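Local structure of alpha-Amylase (Thermotoga maritima, 2B5D) at residues A[18-23]-A[505-510]; A[160-165]-A[458-463]; A[424-429]-A[486-491]; A[462-467]-A[479-484]. The protein is an alpha-amylase of glycoside hydrolase family 57, pairing a family 57 region built on a mostly parallel sheet with a helical C-terminal region. One frame throughout, in Å; residues are numbered along the deposited sequence.

Contact 1. Residues A[18-23]-A[505-510]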
loop_
_atom_site.group_PDB
_atom_site.type_symbol
_atom_site.label_atom_id
_atom_site.label_comp_id
_atom_site.label_asym_id
_atom_site.label_seq_id
_atom_site.Cartn_x
_atom_site.Cartn_y
_atom_site.Cartn_z
ATOM N N HIS A 18 8.316 7.093 21.746
ATOM C CA HIS A 18 8.108 5.644 21.627
ATOM C C HIS A 18 8.998 4.850 22.592
ATOM O O HIS A 18 10.004 4.234 22.180
ATOM C CB HIS A 18 8.314 5.218 20.192
ATOM C CG HIS A 18 7.256 5.740 19.281
ATOM N ND1 HIS A 18 5.963 5.268 19.303
ATOM C CD2 HIS A 18 7.281 6.726 18.358
ATOM C CE1 HIS A 18 5.243 5.920 18.406
ATOM N NE2 HIS A 18 6.021 6.809 17.818
ATOM N N PRO A 19 8.633 4.870 23.893
ATOM C CA PRO A 19 9.474 4.145 24.841
ATOM C C PRO A 19 9.336 2.621 24.700
ATOM O O PRO A 19 10.128 1.902 25.277
ATOM C CB PRO A 19 8.979 4.634 26.197
ATOM C CG PRO A 19 7.602 5.077 25.974
ATOM C CD PRO A 19 7.492 5.529 24.552
ATOM N N GLU A 20 8.352 2.155 23.928
ATOM C CA GLU A 20 8.210 0.717 23.647
ATOM C C GLU A 20 9.314 0.119 22.748
ATOM O O GLU A 20 9.431 -1.103 22.685
ATOM C CB GLU A 20 6.783 0.299 23.221
ATOM C CG GLU A 20 6.072 1.081 22.136
ATOM C CD GLU A 20 5.537 2.432 22.601
ATOM O OE1 GLU A 20 6.361 3.350 22.732
ATOM O OE2 GLU A 20 4.308 2.592 22.814
ATOM N N TYR A 21 10.114 0.979 22.093
ATOM C CA TYR A 21 11.282 0.579 21.280
ATOM C C TYR A 21 12.590 1.247 21.716
ATOM O O TYR A 21 12.585 2.264 22.418
ATOM C CB TYR A 21 11.033 0.823 19.788
ATOM C CG TYR A 21 9.716 0.243 19.319
ATOM C CD1 TYR A 21 8.592 1.065 19.139
ATOM C CD2 TYR A 21 9.573 -1.131 19.108
ATOM C CE1 TYR A 21 7.362 0.541 18.720
ATOM C CE2 TYR A 21 8.348 -1.676 18.695
ATOM C CZ TYR A 21 7.248 -0.835 18.492
ATOM O OH TYR A 21 6.031 -1.372 18.090
ATOM N N ASP A 22 13.702 0.662 21.270
ATOM C CA ASP A 22 15.063 0.964 21.751
ATOM C C ASP A 22 15.775 1.890 20.776
ATOM O O ASP A 22 16.631 2.685 21.184
ATOM C CB ASP A 22 15.861 -0.345 21.887
ATOM C CG ASP A 22 16.803 -0.364 23.093
ATOM O OD1 ASP A 22 16.485 0.257 24.145
ATOM O OD2 ASP A 22 17.864 -1.021 22.979
ATOM N N HIS A 23 15.458 1.715 19.486
ATOM C CA HIS A 23 15.680 2.710 18.414
ATOM C C HIS A 23 14.374 2.768 17.602
ATOM O O HIS A 23 13.838 1.725 17.211
ATOM C CB HIS A 23 16.863 2.390 17.450
ATOM C CG HIS A 23 17.871 1.408 17.978
ATOM N ND1 HIS A 23 17.966 0.110 17.507
ATOM C CD2 HIS A 23 18.842 1.537 18.915
ATOM C CE1 HIS A 23 18.935 -0.522 18.145
ATOM N NE2 HIS A 23 19.486 0.323 19.003
ATOM N N LEU A 505 -4.559 2.531 31.015
ATOM C CA LEU A 505 -4.335 3.937 31.380
ATOM C C LEU A 505 -2.877 4.221 31.695
ATOM O O LEU A 505 -2.328 5.216 31.244
ATOM C CB LEU A 505 -5.224 4.377 32.550
ATOM C CG LEU A 505 -4.945 5.786 33.137
ATOM C CD1 LEU A 505 -5.255 6.924 32.144
ATOM C CD2 LEU A 505 -5.731 5.956 34.423
ATOM N N ARG A 506 -2.235 3.337 32.438
ATOM C CA ARG A 506 -0.822 3.519 32.743
ATOM C C ARG A 506 0.027 3.357 31.492
ATOM O O ARG A 506 1.152 3.863 31.415
ATOM C CB ARG A 506 -0.361 2.471 33.748
ATOM C CG ARG A 506 -0.843 2.665 35.145
ATOM C CD ARG A 506 0.186 2.045 36.106
ATOM N NE ARG A 506 0.318 0.609 35.886
ATOM C CZ ARG A 506 -0.539 -0.311 36.333
ATOM N NH1 ARG A 506 -0.316 -1.601 36.055
ATOM N NH2 ARG A 506 -1.619 0.044 37.047
ATOM N N TYR A 507 -0.484 2.593 30.533
ATOM C CA TYR A 507 0.289 2.363 29.324
ATOM C C TYR A 507 0.296 3.717 28.598
ATOM O O TYR A 507 1.355 4.298 28.383
ATOM C CB TYR A 507 -0.265 1.200 28.474
ATOM C CG TYR A 507 0.276 1.256 27.071
ATOM C CD1 TYR A 507 1.649 1.228 26.854
ATOM C CD2 TYR A 507 -0.574 1.386 25.966
ATOM C CE1 TYR A 507 2.190 1.354 25.578
ATOM C CE2 TYR A 507 -0.044 1.507 24.680
ATOM C CZ TYR A 507 1.336 1.491 24.497
ATOM O OH TYR A 507 1.895 1.582 23.248
ATOM N N TYR A 508 -0.894 4.226 28.293
ATOM C CA TYR A 508 -1.096 5.583 27.775
ATOM C C TYR A 508 -0.344 6.711 28.507
ATOM O O TYR A 508 0.287 7.564 27.862
ATOM C CB TYR A 508 -2.587 5.905 27.784
ATOM C CG TYR A 508 -3.414 5.072 26.838
ATOM C CD1 TYR A 508 -4.779 5.223 26.813
ATOM C CD2 TYR A 508 -2.835 4.122 25.983
ATOM C CE1 TYR A 508 -5.577 4.510 25.957
ATOM C CE2 TYR A 508 -3.637 3.356 25.095
ATOM C CZ TYR A 508 -5.022 3.558 25.108
ATOM O OH TYR A 508 -5.896 2.864 24.272
ATOM N N GLU A 509 -0.384 6.717 29.845
ATOM C CA GLU A 509 0.378 7.719 30.609
ATOM C C GLU A 509 1.871 7.669 30.318
ATOM O O GLU A 509 2.577 8.668 30.426
ATOM C CB GLU A 509 0.136 7.602 32.117
ATOM C CG GLU A 509 -1.205 8.121 32.556
ATOM C CD GLU A 509 -1.545 7.729 34.001
ATOM O OE1 GLU A 509 -1.080 6.654 34.443
ATOM O OE2 GLU A 509 -2.288 8.490 34.705
ATOM N N TRP A 510 2.333 6.494 29.940
ATOM C CA TRP A 510 3.761 6.225 29.759
ATOM C C TRP A 510 4.206 6.581 28.367
ATOM O O TRP A 510 5.251 7.175 28.196
ATOM C CB TRP A 510 4.017 4.718 29.998
ATOM C CG TRP A 510 5.372 4.194 29.654
ATOM C CD1 TRP A 510 6.559 4.564 30.203
ATOM C CD2 TRP A 510 5.664 3.135 28.726
ATOM N NE1 TRP A 510 7.583 3.817 29.666
ATOM C CE2 TRP A 510 7.058 2.920 28.767
ATOM C CE3 TRP A 510 4.867 2.335 27.866
ATOM C CZ2 TRP A 510 7.697 1.932 27.977
ATOM C CZ3 TRP A 510 5.493 1.379 27.073
ATOM C CH2 TRP A 510 6.903 1.189 27.132
#
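Pro19 and Glu20, the inner corners of a type I beta turn from His18 to Tyr21, meet one side of helix 502-511, with the CA atoms of Pro19 and Trp510 7.8 Å apart. The turn belongs to the loop between strand 3-11 and helix 27-47, in the family 57 part of the chain, and here it touches the helical C-terminal part. Pro19 lies on the Trp510 indole in a CH-pi contact: its CG stands 3.8 Å from the centroid of the six-membered ring, 19° off the normal, and its CB is 3.5 Å from CZ2. The Glu20 chain, bent at chi2 (-76°), brings its carboxylate to Tyr507, the two side chains crossing at about a right angle. Glu20 OE2 is hydrogen-bonded to Thr511 OG1, and Tyr507 stacks on Tyr507 of a second subunit, placing the contact at an interface. Tyr507 OH also donates to Glu20 OE2, over 2.7 Å, arriving nearly in line with the C-O bond, with carboxylate and ring planes 81° apart.

Contact 2. Residues A[160-165]-A[458-463]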
loop_
_atom_site.group_PDB
_atom_site.type_symbol
_atom_site.label_atom_id
_atom_site.label_comp_id
_atom_site.label_asym_id
_atom_site.label_seq_id
_atom_site.Cartn_x
_atom_site.Cartn_y
_atom_site.Cartn_z
ATOM N N ASN A 160 -8.224 28.110 23.777
ATOM C CA ASN A 160 -7.680 28.832 24.929
ATOM C C ASN A 160 -6.859 27.856 25.795
ATOM O O ASN A 160 -5.817 28.215 26.370
ATOM C CB ASN A 160 -8.869 29.543 25.662
ATOM C CG ASN A 160 -8.430 30.448 26.856
ATOM O OD1 ASN A 160 -7.290 30.869 26.953
ATOM N ND2 ASN A 160 -9.356 30.704 27.778
ATOM N N ALA A 161 -7.321 26.603 25.891
ATOM C CA ALA A 161 -6.574 25.531 26.564
ATOM C C ALA A 161 -5.284 25.207 25.847
ATOM O O ALA A 161 -4.202 25.066 26.509
ATOM C CB ALA A 161 -7.433 24.269 26.653
ATOM N N GLN A 162 -5.338 25.090 24.510
ATOM C CA GLN A 162 -4.057 25.115 23.752
ATOM C C GLN A 162 -3.104 26.199 24.195
ATOM O O GLN A 162 -1.930 25.927 24.483
ATOM C CB GLN A 162 -4.269 25.201 22.238
ATOM C CG GLN A 162 -4.622 23.877 21.596
ATOM C CD GLN A 162 -3.413 22.993 21.327
ATOM O OE1 GLN A 162 -2.304 23.493 21.027
ATOM N NE2 GLN A 162 -3.631 21.639 21.382
ATOM N N ILE A 163 -3.589 27.437 24.294
ATOM C CA ILE A 163 -2.715 28.568 24.759
ATOM C C ILE A 163 -2.227 28.427 26.185
ATOM O O ILE A 163 -0.997 28.531 26.445
ATOM C CB ILE A 163 -3.456 29.946 24.619
ATOM C CG1 ILE A 163 -3.635 30.277 23.125
ATOM C CG2 ILE A 163 -2.695 31.049 25.351
ATOM C CD1 ILE A 163 -4.929 30.940 22.814
ATOM N N THR A 164 -3.182 28.218 27.133
ATOM C CA THR A 164 -2.817 28.141 28.544
ATOM C C THR A 164 -1.875 27.048 28.871
ATOM O O THR A 164 -0.963 27.217 29.716
ATOM C CB THR A 164 -4.091 27.941 29.473
ATOM O OG1 THR A 164 -4.979 29.045 29.289
ATOM C CG2 THR A 164 -3.701 27.853 30.888
ATOM N N VAL A 165 -2.114 25.873 28.271
ATOM C CA VAL A 165 -1.221 24.753 28.503
ATOM C C VAL A 165 0.213 25.037 28.039
ATOM O O VAL A 165 1.166 24.768 28.782
ATOM C CB VAL A 165 -1.825 23.405 28.015
ATOM C CG1 VAL A 165 -0.803 22.251 28.146
ATOM C CG2 VAL A 165 -3.091 23.064 28.857
ATOM N N LEU A 458 -2.663 15.872 21.290
ATOM C CA LEU A 458 -1.756 15.103 20.442
ATOM C C LEU A 458 -2.396 14.865 19.070
ATOM O O LEU A 458 -1.762 15.105 18.065
ATOM C CB LEU A 458 -1.384 13.826 21.164
ATOM C CG LEU A 458 0.020 13.602 21.753
ATOM C CD1 LEU A 458 1.003 14.723 21.801
ATOM C CD2 LEU A 458 0.043 12.701 23.048
ATOM N N ALA A 459 -3.662 14.481 19.028
ATOM C CA ALA A 459 -4.397 14.440 17.753
ATOM C C ALA A 459 -4.566 15.761 16.976
ATOM O O ALA A 459 -5.007 15.713 15.795
ATOM C CB ALA A 459 -5.800 13.825 17.969
ATOM N N GLN A 460 -4.343 16.913 17.651
ATOM C CA GLN A 460 -4.484 18.246 17.051
ATOM C C GLN A 460 -3.214 18.758 16.374
ATOM O O GLN A 460 -3.304 19.682 15.567
ATOM C CB GLN A 460 -4.934 19.301 18.101
ATOM C CG GLN A 460 -6.398 19.188 18.522
ATOM C CD GLN A 460 -6.793 20.188 19.622
ATOM O OE1 GLN A 460 -6.099 20.362 20.638
ATOM N NE2 GLN A 460 -7.874 20.892 19.383
ATOM N N SER A 461 -2.044 18.223 16.747
ATOM C CA SER A 461 -0.790 18.589 16.099
ATOM C C SER A 461 -0.968 18.869 14.603
ATOM O O SER A 461 -1.505 18.024 13.868
ATOM C CB SER A 461 0.246 17.493 16.279
ATOM O OG SER A 461 0.416 17.180 17.650
ATOM N N SER A 462 -0.535 20.067 14.176
ATOM C CA SER A 462 -0.687 20.517 12.779
ATOM C C SER A 462 0.228 19.688 11.865
ATOM O O SER A 462 -0.122 19.359 10.716
ATOM C CB SER A 462 -0.353 22.003 12.625
ATOM O OG SER A 462 1.008 22.173 12.971
ATOM N N ASP A 463 1.411 19.412 12.394
ATOM C CA ASP A 463 2.310 18.355 11.932
ATOM C C ASP A 463 1.653 17.117 11.312
ATOM O O ASP A 463 2.118 16.663 10.254
ATOM C CB ASP A 463 3.199 17.909 13.105
ATOM C CG ASP A 463 3.800 19.085 13.837
ATOM O OD1 ASP A 463 4.814 19.613 13.356
ATOM O OD2 ASP A 463 3.248 19.489 14.882
#
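Gln162 and Gln460 join amide to amide across two buried segments, tying helix 156-174 of the family 57 part to the loop between helices 443-458 and 473-496 of the C-terminal part. The hydrogen bond between them is the link across the pair: Gln162 NE2 donates to Gln460 OE1 over 2.9 Å. It is a bent bond, with an N-H...O angle of 136°, and the donor sits above the carbonyl plane of Gln460 instead of on a lone pair. The two amide planes stand 72° apart. Both side chains leave with CG beside the backbone N; Gln162 then folds at chi2 (-81°), whereas Gln460 runs out straight beyond CG, and the two side chains run past each other in opposite directions. Gln162 OE1 accepts from the backbone N of Thr145 and weakly from Asn143 ND2, so both ends of this buried amide have partners and its rotation is probably fixed.

Bonds within each segment shape the two sides. A type I turn from Leu458 to Ser461 presents Gln460 to the helix, and in the helix Asn160 O accepts from both Thr164 N, at 2.7 Å, and the side-chain Thr164 OG1, at 3.1 Å. Apolar packing comes from Phe457 of helix 443-458, which touches Ala161, Gln162 and Val165. Helix 192-198 packs on Asn160 and Ile163, while Ser462 bonds to His146 in the loop between strand 137-142 and helix 156-174.

Contact 3. Residues A[424-429]-A[486-491]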
loop_
_atom_site.group_PDB
_atom_site.type_symbol
_atom_site.label_atom_id
_atom_site.label_comp_id
_atom_site.label_asym_id
_atom_site.label_seq_id
_atom_site.Cartn_x
_atom_site.Cartn_y
_atom_site.Cartn_z
ATOM N N HIS A 424 -14.423 16.897 16.337
ATOM C CA HIS A 424 -15.606 17.548 16.792
ATOM C C HIS A 424 -16.210 16.868 18.038
ATOM O O HIS A 424 -16.370 17.534 19.083
ATOM C CB HIS A 424 -16.627 17.596 15.673
ATOM C CG HIS A 424 -17.941 18.150 16.113
ATOM N ND1 HIS A 424 -19.025 17.353 16.415
ATOM C CD2 HIS A 424 -18.327 19.423 16.356
ATOM C CE1 HIS A 424 -20.036 18.119 16.784
ATOM N NE2 HIS A 424 -19.633 19.377 16.769
ATOM N N GLU A 425 -16.481 15.552 17.960
ATOM C CA GLU A 425 -17.019 14.813 19.111
ATOM C C GLU A 425 -16.052 14.765 20.286
ATOM O O GLU A 425 -16.458 14.897 21.447
ATOM C CB GLU A 425 -17.401 13.385 18.723
ATOM C CG GLU A 425 -18.649 13.269 17.925
ATOM C CD GLU A 425 -19.852 13.807 18.666
ATOM O OE1 GLU A 425 -19.902 13.670 19.938
ATOM O OE2 GLU A 425 -20.736 14.381 17.965
ATOM N N MET A 426 -14.772 14.571 20.013
ATOM C CA MET A 426 -13.820 14.561 21.152
ATOM C C MET A 426 -13.772 15.876 21.957
ATOM O O MET A 426 -13.590 15.841 23.164
ATOM C CB MET A 426 -12.402 14.170 20.736
ATOM C CG MET A 426 -12.277 12.787 20.088
ATOM S SD MET A 426 -10.848 12.681 18.979
ATOM C CE MET A 426 -9.453 12.961 20.119
ATOM N N ILE A 427 -13.914 17.021 21.275
ATOM C CA ILE A 427 -13.779 18.344 21.924
ATOM C C ILE A 427 -15.035 18.558 22.728
ATOM O O ILE A 427 -14.935 18.910 23.898
ATOM C CB ILE A 427 -13.580 19.549 20.888
ATOM C CG1 ILE A 427 -12.273 19.404 20.093
ATOM C CG2 ILE A 427 -13.584 20.932 21.584
ATOM C CD1 ILE A 427 -12.273 20.151 18.805
ATOM N N GLU A 428 -16.193 18.345 22.069
ATOM C CA GLU A 428 -17.519 18.420 22.666
ATOM C C GLU A 428 -17.631 17.509 23.891
ATOM O O GLU A 428 -18.119 17.948 24.936
ATOM C CB GLU A 428 -18.642 18.102 21.642
ATOM C CG GLU A 428 -18.859 19.221 20.602
ATOM C CD GLU A 428 -20.342 19.342 20.073
ATOM O OE1 GLU A 428 -20.717 20.442 19.569
ATOM O OE2 GLU A 428 -21.122 18.343 20.150
ATOM N N ARG A 429 -17.151 16.270 23.787
ATOM C CA ARG A 429 -17.197 15.354 24.922
ATOM C C ARG A 429 -16.245 15.779 26.002
ATOM O O ARG A 429 -16.554 15.665 27.169
ATOM C CB ARG A 429 -16.861 13.900 24.528
ATOM C CG ARG A 429 -18.064 13.047 24.222
ATOM C CD ARG A 429 -18.083 12.594 22.765
ATOM N NE ARG A 429 -17.202 11.445 22.511
ATOM C CZ ARG A 429 -17.583 10.319 21.893
ATOM N NH1 ARG A 429 -16.704 9.339 21.705
ATOM N NH2 ARG A 429 -18.832 10.176 21.442
ATOM N N LYS A 486 -8.156 7.078 18.757
ATOM C CA LYS A 486 -8.518 5.775 19.293
ATOM C C LYS A 486 -8.208 5.667 20.781
ATOM O O LYS A 486 -9.036 5.174 21.537
ATOM C CB LYS A 486 -7.800 4.651 18.521
ATOM C CG LYS A 486 -8.144 3.227 19.037
ATOM C CD LYS A 486 -9.202 2.505 18.139
ATOM C CE LYS A 486 -9.317 0.941 18.385
ATOM N NZ LYS A 486 -10.064 0.577 19.661
ATOM N N ARG A 487 -7.016 6.112 21.190
ATOM C CA ARG A 487 -6.678 6.122 22.591
ATOM C C ARG A 487 -7.684 6.962 23.406
ATOM O O ARG A 487 -8.122 6.555 24.502
ATOM C CB ARG A 487 -5.236 6.618 22.771
ATOM C CG ARG A 487 -4.208 5.655 22.214
ATOM C CD ARG A 487 -2.778 6.021 22.580
ATOM N NE ARG A 487 -1.849 4.970 22.110
ATOM C CZ ARG A 487 -0.568 5.144 21.756
ATOM N NH1 ARG A 487 -0.004 6.364 21.765
ATOM N NH2 ARG A 487 0.173 4.090 21.368
ATOM N N PHE A 488 -8.087 8.118 22.858
ATOM C CA PHE A 488 -9.052 8.976 23.536
ATOM C C PHE A 488 -10.399 8.265 23.686
ATOM O O PHE A 488 -11.031 8.338 24.755
ATOM C CB PHE A 488 -9.216 10.323 22.794
ATOM C CG PHE A 488 -10.302 11.225 23.358
ATOM C CD1 PHE A 488 -9.966 12.353 24.128
ATOM C CD2 PHE A 488 -11.635 10.971 23.094
ATOM C CE1 PHE A 488 -10.947 13.194 24.643
ATOM C CE2 PHE A 488 -12.633 11.801 23.600
ATOM C CZ PHE A 488 -12.285 12.925 24.384
ATOM N N LEU A 489 -10.855 7.602 22.625
ATOM C CA LEU A 489 -12.152 6.943 22.676
ATOM C C LEU A 489 -12.186 5.744 23.642
ATOM O O LEU A 489 -13.205 5.486 24.297
ATOM C CB LEU A 489 -12.566 6.478 21.299
ATOM C CG LEU A 489 -12.714 7.518 20.213
ATOM C CD1 LEU A 489 -12.756 6.827 18.840
ATOM C CD2 LEU A 489 -13.966 8.342 20.415
ATOM N N ASN A 490 -11.077 5.014 23.708
ATOM C CA ASN A 490 -10.914 3.971 24.692
ATOM C C ASN A 490 -11.088 4.502 26.084
ATOM O O ASN A 490 -11.819 3.920 26.871
ATOM C CB ASN A 490 -9.553 3.278 24.581
ATOM C CG ASN A 490 -9.466 2.370 23.377
ATOM O OD1 ASN A 490 -10.479 2.012 22.771
ATOM N ND2 ASN A 490 -8.246 2.030 22.995
ATOM N N LEU A 491 -10.417 5.597 26.413
ATOM C CA LEU A 491 -10.576 6.135 27.765
ATOM C C LEU A 491 -11.994 6.650 27.991
ATOM O O LEU A 491 -12.551 6.515 29.078
ATOM C CB LEU A 491 -9.556 7.215 28.057
ATOM C CG LEU A 491 -8.106 6.829 27.917
ATOM C CD1 LEU A 491 -7.314 8.078 27.524
ATOM C CD2 LEU A 491 -7.586 6.220 29.187
#
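Met426 lies along one face of the Phe488 ring, and apolar contact makes up most of this helix-to-helix join. Met426 CG is 3.6 Å from Phe488 CD2, while CB stands 3.9 Å from the ring centroid and 19° off its normal, a CH-pi contact displaced toward the rim. The methyl CE reaches back to the root of the ring, 3.8 Å from Phe488 CB, because the chain turns at chi3 (62°). The sulfur makes a Met-aromatic contact, with SD 5.0 Å from the centroid and oblique to the ring. Phe488 points its ring at the neighbouring helix with CG anti to its own backbone N (chi1 174°), and this carries CZ to 3.4 Å from Met426 O.

Helices 418-436 and 473-496 are thereby joined within the helical C-terminal region, where the CA atoms of Met426 and Phe488 come within 7.7 Å. Met452 of helix 443-458 also packs on Phe488, so the ring lies where three helices meet, and Met430 adds a further contact from helix 418-436.

The charged groups lie beside this apolar centre. Arg429 crosses Leu489 at about a right angle, its NH1 3.2 Å from Leu489 CD2. Its guanidinium has Glu425 CB over one face and forms a long ion pair with Glu425 OE1, and Tyr492 offers it a cation-pi partner.

Contact 4. Residues A[462-467]-A[479-484]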
loop_
_atom_site.group_PDB
_atom_site.type_symbol
_atom_site.label_atom_id
_atom_site.label_comp_id
_atom_site.label_asym_id
_atom_site.label_seq_id
_atom_site.Cartn_x
_atom_site.Cartn_y
_atom_site.Cartn_z
ATOM N N SER A 462 -0.535 20.067 14.176
ATOM C CA SER A 462 -0.687 20.517 12.779
ATOM C C SER A 462 0.228 19.688 11.865
ATOM O O SER A 462 -0.122 19.359 10.716
ATOM C CB SER A 462 -0.353 22.003 12.625
ATOM O OG SER A 462 1.008 22.173 12.971
ATOM N N ASP A 463 1.411 19.412 12.394
ATOM C CA ASP A 463 2.310 18.355 11.932
ATOM C C ASP A 463 1.653 17.117 11.312
ATOM O O ASP A 463 2.118 16.663 10.254
ATOM C CB ASP A 463 3.199 17.909 13.105
ATOM C CG ASP A 463 3.800 19.085 13.837
ATOM O OD1 ASP A 463 4.814 19.613 13.356
ATOM O OD2 ASP A 463 3.248 19.489 14.882
ATOM N N TRP A 464 0.616 16.562 11.959
ATOM C CA TRP A 464 -0.101 15.399 11.392
ATOM C C TRP A 464 -1.157 15.733 10.336
ATOM O O TRP A 464 -1.919 14.836 9.946
ATOM C CB TRP A 464 -0.821 14.540 12.445
ATOM C CG TRP A 464 -0.198 14.330 13.781
ATOM C CD1 TRP A 464 -0.857 14.335 14.997
ATOM C CD2 TRP A 464 1.182 14.047 14.069
ATOM N NE1 TRP A 464 0.038 14.097 16.014
ATOM C CE2 TRP A 464 1.293 13.917 15.479
ATOM C CE3 TRP A 464 2.337 13.892 13.273
ATOM C CZ2 TRP A 464 2.508 13.634 16.109
ATOM C CZ3 TRP A 464 3.542 13.622 13.896
ATOM C CH2 TRP A 464 3.618 13.486 15.309
ATOM N N ALA A 465 -1.225 16.987 9.879
ATOM C CA ALA A 465 -2.400 17.456 9.111
ATOM C C ALA A 465 -2.067 18.084 7.752
ATOM O O ALA A 465 -2.679 17.755 6.729
ATOM C CB ALA A 465 -3.258 18.420 9.974
ATOM N N PHE A 466 -1.122 19.014 7.775
ATOM C CA PHE A 466 -0.565 19.651 6.588
ATOM C C PHE A 466 0.822 20.005 7.070
ATOM O O PHE A 466 1.126 21.183 7.342
ATOM N N ILE A 467 1.654 18.973 7.208
ATOM C CA ILE A 467 2.816 19.046 8.084
ATOM C C ILE A 467 4.010 19.803 7.559
ATOM O O ILE A 467 4.036 20.258 6.401
ATOM N N ASN A 479 -1.812 8.128 10.516
ATOM C CA ASN A 479 -1.654 7.063 11.485
ATOM C C ASN A 479 -1.496 7.601 12.916
ATOM O O ASN A 479 -2.142 7.096 13.818
ATOM C CB ASN A 479 -0.494 6.141 11.096
ATOM C CG ASN A 479 -0.855 5.175 9.928
ATOM O OD1 ASN A 479 -1.861 5.358 9.210
ATOM N ND2 ASN A 479 -0.012 4.145 9.738
ATOM N N ARG A 480 -0.633 8.607 13.113
ATOM C CA ARG A 480 -0.559 9.353 14.380
ATOM C C ARG A 480 -1.902 9.874 14.862
ATOM O O ARG A 480 -2.282 9.632 15.993
ATOM C CB ARG A 480 0.409 10.524 14.302
ATOM C CG ARG A 480 1.816 10.131 14.596
ATOM C CD ARG A 480 1.896 9.410 15.911
ATOM N NE ARG A 480 2.204 10.356 16.982
ATOM C CZ ARG A 480 2.600 10.009 18.211
ATOM N NH1 ARG A 480 2.730 8.713 18.548
ATOM N NH2 ARG A 480 2.854 10.968 19.110
ATOM N N THR A 481 -2.611 10.577 13.993
ATOM C CA THR A 481 -3.845 11.221 14.395
ATOM C C THR A 481 -4.840 10.191 14.907
ATOM O O THR A 481 -5.254 10.266 16.051
ATOM C CB THR A 481 -4.439 12.112 13.274
ATOM O OG1 THR A 481 -3.522 13.181 13.001
ATOM C CG2 THR A 481 -5.775 12.744 13.716
ATOM N N LYS A 482 -5.175 9.220 14.064
ATOM C CA LYS A 482 -6.058 8.090 14.402
ATOM C C LYS A 482 -5.616 7.297 15.630
ATOM O O LYS A 482 -6.445 6.901 16.450
ATOM C CB LYS A 482 -6.213 7.162 13.192
ATOM C CG LYS A 482 -6.758 7.920 11.955
ATOM C CD LYS A 482 -7.015 6.990 10.766
ATOM C CE LYS A 482 -7.688 7.751 9.597
ATOM N NZ LYS A 482 -8.040 6.832 8.421
ATOM N N LEU A 483 -4.326 7.095 15.794
ATOM C CA LEU A 483 -3.843 6.468 17.013
ATOM C C LEU A 483 -4.308 7.247 18.291
ATOM O O LEU A 483 -4.886 6.674 19.204
ATOM C CB LEU A 483 -2.329 6.340 16.943
ATOM C CG LEU A 483 -1.576 5.782 18.149
ATOM C CD1 LEU A 483 -2.056 4.365 18.428
ATOM C CD2 LEU A 483 -0.130 5.780 17.807
ATOM N N HIS A 484 -4.085 8.559 18.327
ATOM C CA HIS A 484 -4.574 9.383 19.428
ATOM C C HIS A 484 -6.091 9.498 19.496
ATOM O O HIS A 484 -6.638 9.528 20.587
ATOM C CB HIS A 484 -3.862 10.742 19.400
ATOM C CG HIS A 484 -2.393 10.609 19.609
ATOM N ND1 HIS A 484 -1.466 10.925 18.636
ATOM C CD2 HIS A 484 -1.692 10.095 20.636
ATOM C CE1 HIS A 484 -0.245 10.672 19.086
ATOM N NE2 HIS A 484 -0.356 10.173 20.305
#
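Arg480 lays its aliphatic root over one face of the Trp464 indole: Arg480 CB sits 3.7 Å from the centroid of the five-membered ring and 13° off its normal, in a CH-pi contact. The arginine then continues across the six-membered part of the indole, with Arg480 CG 3.9 Å and NE 3.4 Å from Trp464 CZ2. Bends at chi2 and chi3 turn the guanidinium so that its plane stands 80° from the indole and its edge meets CZ2. Beside this pair, Thr481 OG1 lies 3.1 Å from Trp464 CB and 3.5 Å from CD1, and the CA atoms of Trp464 and Thr481 approach to 6.4 Å.

Further out, Asp463 CB covers the opposite face of the indole, and Pro14 also packs on Trp464. Trp464 NE1 donates weakly to Leu458 O, tying the indole to the end of helix 443-458. Thr481 OG1 has a weak bond to Ala477 O, one turn back along helix 473-496. The backbone of 462-467 is gathered by Ser462 O, which accepts from both Ala465 N, at 2.7 Å, and Phe466 N.

Loop 462-467 is thus packed against the helix that follows it by an aromatic surface laid on the aliphatic root of an arginine. The contact joins them through apolar and CH-pi packing, which probably leaves the charged guanidinium turned edge-on at the rim of the indole, near CZ2.

Overall arrangement
Contact 1 brings together parts of the chain far apart in sequence, a loop after strand 3-11 and helix 502-511, and contacts 2, 3 and 4 all fall between its ends. Contact 2 likewise joins the family 57 part to the C-terminal part, whereas contacts 3 and 4 lie within the latter. Helix 473-496 serves contacts 3 and 4, whose centres are about 15 Å apart, and helix 502-511 follows it. Contacts 2 and 4 share Ser462 and Asp463, with centres about 12 Å apart. The centres of contacts 1 and 3 are about 20 Å apart, yet they touch through Tyr508 and Asn490; both reach a second subunit, linking the helical region to the assembly.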